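Local coordinates for protein thioesterase (Streptomyces coelicolor, PDB 3QMW) that probably hydrolyses thioester bonds, as an alpha/beta-hydrolase-fold thioesterase of the prodiginine biosynthetic pathway, at residues A111-C116 and H194-L199; C201-F206 and P224-S229. All coordinates share one frame; numbering follows the deposited sequence.

Contact 1 of 2, residues A111-C116 and H194-L199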
loop_
_atom_site.group_PDB
_atom_site.type_symbol
_atom_site.label_atom_id
_atom_site.label_comp_id
_atom_site.label_asym_id
_atom_site.label_seq_id
_atom_site.Cartn_x
_atom_site.Cartn_y
_atom_site.Cartn_z
ATOM N N ALA D 111 8.609 15.218 14.430
ATOM C CA ALA D 111 9.344 13.993 14.092
ATOM C C ALA D 111 10.851 14.250 13.955
ATOM O O ALA D 111 11.680 13.571 14.579
ATOM C CB ALA D 111 8.805 13.414 12.797
ATOM N N TYR D 112 11.182 15.244 13.135
ATOM C CA TYR D 112 12.559 15.670 12.898
ATOM C C TYR D 112 13.273 16.012 14.210
ATOM O O TYR D 112 14.356 15.495 14.495
ATOM C CB TYR D 112 12.541 16.863 11.927
ATOM C CG TYR D 112 13.835 17.631 11.784
ATOM C CD1 TYR D 112 15.025 16.988 11.447
ATOM C CD2 TYR D 112 13.860 19.014 11.953
ATOM C CE1 TYR D 112 16.213 17.706 11.302
ATOM C CE2 TYR D 112 15.032 19.732 11.813
ATOM C CZ TYR D 112 16.203 19.075 11.485
ATOM O OH TYR D 112 17.362 19.798 11.355
ATOM N N GLU D 113 12.642 16.860 15.018
ATOM C CA GLU D 113 13.206 17.260 16.305
ATOM C C GLU D 113 13.464 16.097 17.254
ATOM O O GLU D 113 14.519 16.046 17.872
ATOM C CB GLU D 113 12.315 18.288 16.973
ATOM C CG GLU D 113 12.384 19.645 16.300
ATOM C CD GLU D 113 13.662 20.393 16.611
ATOM O OE1 GLU D 113 14.125 20.354 17.779
ATOM O OE2 GLU D 113 14.199 21.033 15.682
ATOM N N VAL D 114 12.525 15.169 17.376
ATOM C CA VAL D 114 12.769 13.958 18.172
ATOM C C VAL D 114 13.916 13.110 17.586
ATOM O O VAL D 114 14.658 12.453 18.331
ATOM C CB VAL D 114 11.500 13.072 18.292
ATOM C CG1 VAL D 114 11.863 11.667 18.798
ATOM C CG2 VAL D 114 10.461 13.737 19.199
ATOM N N ALA D 115 14.050 13.118 16.257
ATOM C CA ALA D 115 15.132 12.394 15.587
ATOM C C ALA D 115 16.479 12.928 16.055
ATOM O O ALA D 115 17.322 12.181 16.555
ATOM C CB ALA D 115 15.005 12.524 14.079
ATOM N N CYS D 116 16.658 14.233 15.904
ATOM C CA CYS D 116 17.839 14.917 16.405
ATOM C C CYS D 116 18.112 14.598 17.878
ATOM O O CYS D 116 19.215 14.202 18.242
ATOM C CB CYS D 116 17.673 16.424 16.220
ATOM S SG CYS D 116 17.481 16.914 14.473
ATOM N N HIS D 194 17.473 26.370 14.980
ATOM C CA HIS D 194 18.866 26.307 15.435
ATOM C C HIS D 194 19.684 25.522 14.416
ATOM O O HIS D 194 19.487 24.314 14.281
ATOM C CB HIS D 194 18.974 25.561 16.786
ATOM C CG HIS D 194 18.679 26.406 17.990
ATOM N ND1 HIS D 194 17.438 26.438 18.595
ATOM C CD2 HIS D 194 19.473 27.227 18.723
ATOM C CE1 HIS D 194 17.477 27.250 19.638
ATOM N NE2 HIS D 194 18.699 27.744 19.735
ATOM N N PRO D 195 20.609 26.189 13.697
ATOM C CA PRO D 195 21.427 25.426 12.755
ATOM C C PRO D 195 22.154 24.251 13.405
ATOM O O PRO D 195 22.657 24.356 14.532
ATOM C CB PRO D 195 22.417 26.466 12.222
ATOM C CG PRO D 195 21.662 27.755 12.320
ATOM C CD PRO D 195 20.894 27.635 13.614
ATOM N N ARG D 196 22.174 23.139 12.679
ATOM C CA ARG D 196 22.731 21.893 13.169
ATOM C C ARG D 196 23.068 21.027 11.951
ATOM O O ARG D 196 22.654 21.354 10.830
ATOM C CB ARG D 196 21.723 21.214 14.111
ATOM C CG ARG D 196 20.621 20.426 13.409
ATOM C CD ARG D 196 19.438 20.208 14.331
ATOM N NE ARG D 196 18.616 21.407 14.416
ATOM C CZ ARG D 196 17.683 21.623 15.337
ATOM N NH1 ARG D 196 17.443 20.720 16.286
ATOM N NH2 ARG D 196 16.991 22.758 15.312
ATOM N N PRO D 197 23.804 19.919 12.161
ATOM C CA PRO D 197 24.220 19.112 11.026
ATOM C C PRO D 197 23.058 18.314 10.426
ATOM O O PRO D 197 21.961 18.302 11.002
ATOM C CB PRO D 197 25.274 18.179 11.629
ATOM C CG PRO D 197 24.990 18.128 13.094
ATOM C CD PRO D 197 24.047 19.232 13.443
ATOM N N PRO D 198 23.289 17.657 9.272
ATOM C CA PRO D 198 22.260 16.814 8.659
ATOM C C PRO D 198 22.196 15.413 9.263
ATOM O O PRO D 198 23.160 14.943 9.855
ATOM C CB PRO D 198 22.688 16.756 7.186
ATOM C CG PRO D 198 24.173 16.881 7.226
ATOM C CD PRO D 198 24.501 17.741 8.431
ATOM N N LEU D 199 21.045 14.767 9.106
ATOM C CA LEU D 199 20.822 13.409 9.601
ATOM C C LEU D 199 21.343 12.347 8.621
ATOM O O LEU D 199 21.318 12.547 7.402
ATOM C CB LEU D 199 19.328 13.198 9.842
ATOM C CG LEU D 199 18.767 13.858 11.104
ATOM C CD1 LEU D 199 17.250 14.030 10.998
ATOM C CD2 LEU D 199 19.144 13.054 12.361
#
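Helix 106-120 of the alpha/beta-hydrolase fold, which follows central strand 99-104, is crossed here by the loop leading to strand 203-208: Arg196 and Leu199 of the loop lie against Tyr112, Glu113, Ala115 and Cys116. The evidence divides into a polar and an apolar part. On the polar side a salt bridge joins Glu113 OE2 to Arg196 NH2 at 3.3 Å. The carboxylate and guanidinium planes stand 83° apart, so the charges do not meet as a flat, side-by-side pair. Glu113 OE2 is also hydrogen-bonded to Tyr191, giving the buried carboxylate a second partner. Arg196 reaches back to its own loop through a weak, markedly bent bond, Arg196 NE to His194 O at 3.0 Å. A turn at chi3 (79°) swings its guanidinium away from the run of the aliphatic stem toward Glu113. That stem passes between two helix side chains, Arg196 CD lying 3.7 Å from Tyr112 OH and 3.8 Å from Cys116 SG. The Tyr112 hydroxyl itself is hydrogen-bonded to Trp193, just before the loop segment. An alanine in place of Arg196 is likely to strip Glu113 of its cationic mate and open a gap between Tyr112 OH and Cys116 SG. The apolar part belongs to buried Leu199. With the ring of Tyr112 swung opposite the backbone N (chi1 168°), Leu199 CD1 meets the ring at its edge, in plane, 3.7 Å from Tyr112 CD1; the same methyl reaches the helix surface at Ala115 CB, 4.1 Å away.

Contact 2 of 2, residues C201-F206 and P224-S229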
loop_
_atom_site.group_PDB
_atom_site.type_symbol
_atom_site.label_atom_id
_atom_site.label_comp_id
_atom_site.label_asym_id
_atom_site.label_seq_id
_atom_site.Cartn_x
_atom_site.Cartn_y
_atom_site.Cartn_z
ATOM N N CYS D 201 20.107 9.155 8.443
ATOM C CA CYS D 201 19.016 8.261 8.030
ATOM C C CYS D 201 18.353 8.767 6.743
ATOM O O CYS D 201 18.450 9.958 6.418
ATOM C CB CYS D 201 17.964 8.105 9.140
ATOM S SG CYS D 201 16.794 9.487 9.270
ATOM N N PRO D 202 17.691 7.859 6.002
ATOM C CA PRO D 202 17.018 8.216 4.762
ATOM C C PRO D 202 15.636 8.813 5.004
ATOM O O PRO D 202 14.920 8.389 5.909
ATOM C CB PRO D 202 16.925 6.882 4.023
ATOM C CG PRO D 202 16.843 5.875 5.089
ATOM C CD PRO D 202 17.634 6.407 6.251
ATOM N N THR D 203 15.279 9.780 4.171
ATOM C CA THR D 203 14.115 10.615 4.395
ATOM C C THR D 203 13.196 10.592 3.188
ATOM O O THR D 203 13.658 10.676 2.057
ATOM C CB THR D 203 14.565 12.066 4.683
ATOM O OG1 THR D 203 15.141 12.121 5.988
ATOM C CG2 THR D 203 13.404 13.054 4.603
ATOM N N THR D 204 11.895 10.477 3.439
ATOM C CA THR D 204 10.898 10.564 2.386
ATOM C C THR D 204 9.859 11.623 2.749
ATOM O O THR D 204 9.305 11.600 3.845
ATOM C CB THR D 204 10.199 9.226 2.169
ATOM O OG1 THR D 204 11.149 8.158 2.280
ATOM C CG2 THR D 204 9.521 9.203 0.796
ATOM N N ALA D 205 9.603 12.548 1.825
ATOM C CA ALA D 205 8.710 13.665 2.080
ATOM C C ALA D 205 7.562 13.701 1.077
ATOM O O ALA D 205 7.771 13.533 -0.120
ATOM C CB ALA D 205 9.478 14.976 2.048
ATOM N N PHE D 206 6.354 13.946 1.580
ATOM C CA PHE D 206 5.170 13.953 0.753
ATOM C C PHE D 206 4.614 15.346 0.620
ATOM O O PHE D 206 4.329 16.007 1.613
ATOM C CB PHE D 206 4.106 13.048 1.346
ATOM C CG PHE D 206 4.540 11.634 1.484
ATOM C CD1 PHE D 206 4.240 10.703 0.493
ATOM C CD2 PHE D 206 5.254 11.223 2.595
ATOM C CE1 PHE D 206 4.645 9.373 0.619
ATOM C CE2 PHE D 206 5.668 9.897 2.723
ATOM C CZ PHE D 206 5.361 8.974 1.734
ATOM N N PRO D 224 18.526 18.755 1.925
ATOM C CA PRO D 224 19.803 18.895 2.622
ATOM C C PRO D 224 19.743 18.609 4.124
ATOM O O PRO D 224 20.774 18.697 4.781
ATOM C CB PRO D 224 20.176 20.360 2.374
ATOM C CG PRO D 224 18.876 21.048 2.231
ATOM C CD PRO D 224 17.992 20.070 1.515
ATOM N N TYR D 225 18.565 18.270 4.658
ATOM C CA TYR D 225 18.430 17.903 6.077
ATOM C C TYR D 225 18.885 16.479 6.374
ATOM O O TYR D 225 18.886 16.067 7.533
ATOM C CB TYR D 225 16.997 18.123 6.582
ATOM C CG TYR D 225 16.729 19.561 6.925
ATOM C CD1 TYR D 225 16.293 20.460 5.960
ATOM C CD2 TYR D 225 16.945 20.034 8.217
ATOM C CE1 TYR D 225 16.065 21.800 6.276
ATOM C CE2 TYR D 225 16.714 21.370 8.548
ATOM C CZ TYR D 225 16.282 22.246 7.572
ATOM O OH TYR D 225 16.063 23.563 7.882
ATOM N N THR D 226 19.280 15.734 5.342
ATOM C CA THR D 226 19.806 14.388 5.545
ATOM C C THR D 226 20.926 13.994 4.560
ATOM O O THR D 226 21.005 14.503 3.428
ATOM C CB THR D 226 18.681 13.345 5.471
ATOM O OG1 THR D 226 19.133 12.117 6.052
ATOM C CG2 THR D 226 18.252 13.110 4.037
ATOM N N THR D 227 21.773 13.067 5.009
ATOM C CA THR D 227 22.896 12.563 4.219
ATOM C C THR D 227 22.511 11.341 3.386
ATOM O O THR D 227 23.080 11.113 2.316
ATOM C CB THR D 227 24.069 12.139 5.120
ATOM O OG1 THR D 227 23.892 10.773 5.539
ATOM C CG2 THR D 227 24.189 13.075 6.338
ATOM N N GLY D 228 21.572 10.546 3.899
ATOM C CA GLY D 228 21.098 9.338 3.218
ATOM C C GLY D 228 20.188 9.622 2.032
ATOM O O GLY D 228 20.112 10.760 1.548
ATOM N N SER D 229 19.488 8.587 1.571
ATOM C CA SER D 229 18.647 8.689 0.380
ATOM C C SER D 229 17.409 9.542 0.620
ATOM O O SER D 229 16.708 9.361 1.618
ATOM C CB SER D 229 18.213 7.298 -0.079
ATOM O OG SER D 229 17.602 6.581 0.986
#
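Thr203 and Ser229 are joined by a backbone hydrogen bond, Thr203 N to Ser229 O, at 3.0 Å, with an N-H...O angle of 153°. Around this bond the side chains meet by van der Waals contact. Thr203 has OG1 beside its backbone N and opposite the carbonyl carbon (chi1 -72°), which sets the hydroxyl against the flank of Thr226: Thr203 OG1 lies 3.8 Å from Thr226 CB, and Thr203 CB is 3.9 Å from Thr226 CG2. The two threonines slide past one another in opposite directions, meeting by their beta carbons and branches. The Thr226 hydroxyl is hydrogen-bonded to Leu199 O; its very close approach to Cys201 O is doubtful in the model. Farther along, Ser229 holds OG between its backbone N and carbonyl carbon (chi1 54°), where Ser229 OG abuts Pro202 CB at 3.1 Å. Gly228 brings only backbone to the Pro202 flank, Gly228 C being 4.4 Å from Pro202 CA. The contact thus marks where two neighbouring parallel strands come together: Thr203 and Ala205 each continue the ladder by backbone bonds to Leu231. Strand 203-208 is flanked on its other side by strand 129-132, with Pro202 and Thr204 hydrogen-bonded through their backbones to Leu129 and Thr204 also to Val131, while 230-235 is one of the two edge strands of the chain's sheet and helix 246-258 packs on Phe206.

Contacts 1 and 2 follow in series along the chain: the loop that ends contact 1 at Leu199 runs almost directly into Cys201, where contact 2 opens. Their centres are about 11 Å apart, on the same side of the molecule and each about 16 Å from its centre. They also touch, since Pro198 CB lies 3.6 Å from Pro224 O and Tyr112 packs on Tyr225. Helix 106-120 is thereby tied to two loops, which lead into the starts of strands 203-208 and 230-235. In alpha/beta hydrolases the catalytic residues sit at the opposite, C-terminal strand ends, so contact 2 probably lies away from the active site.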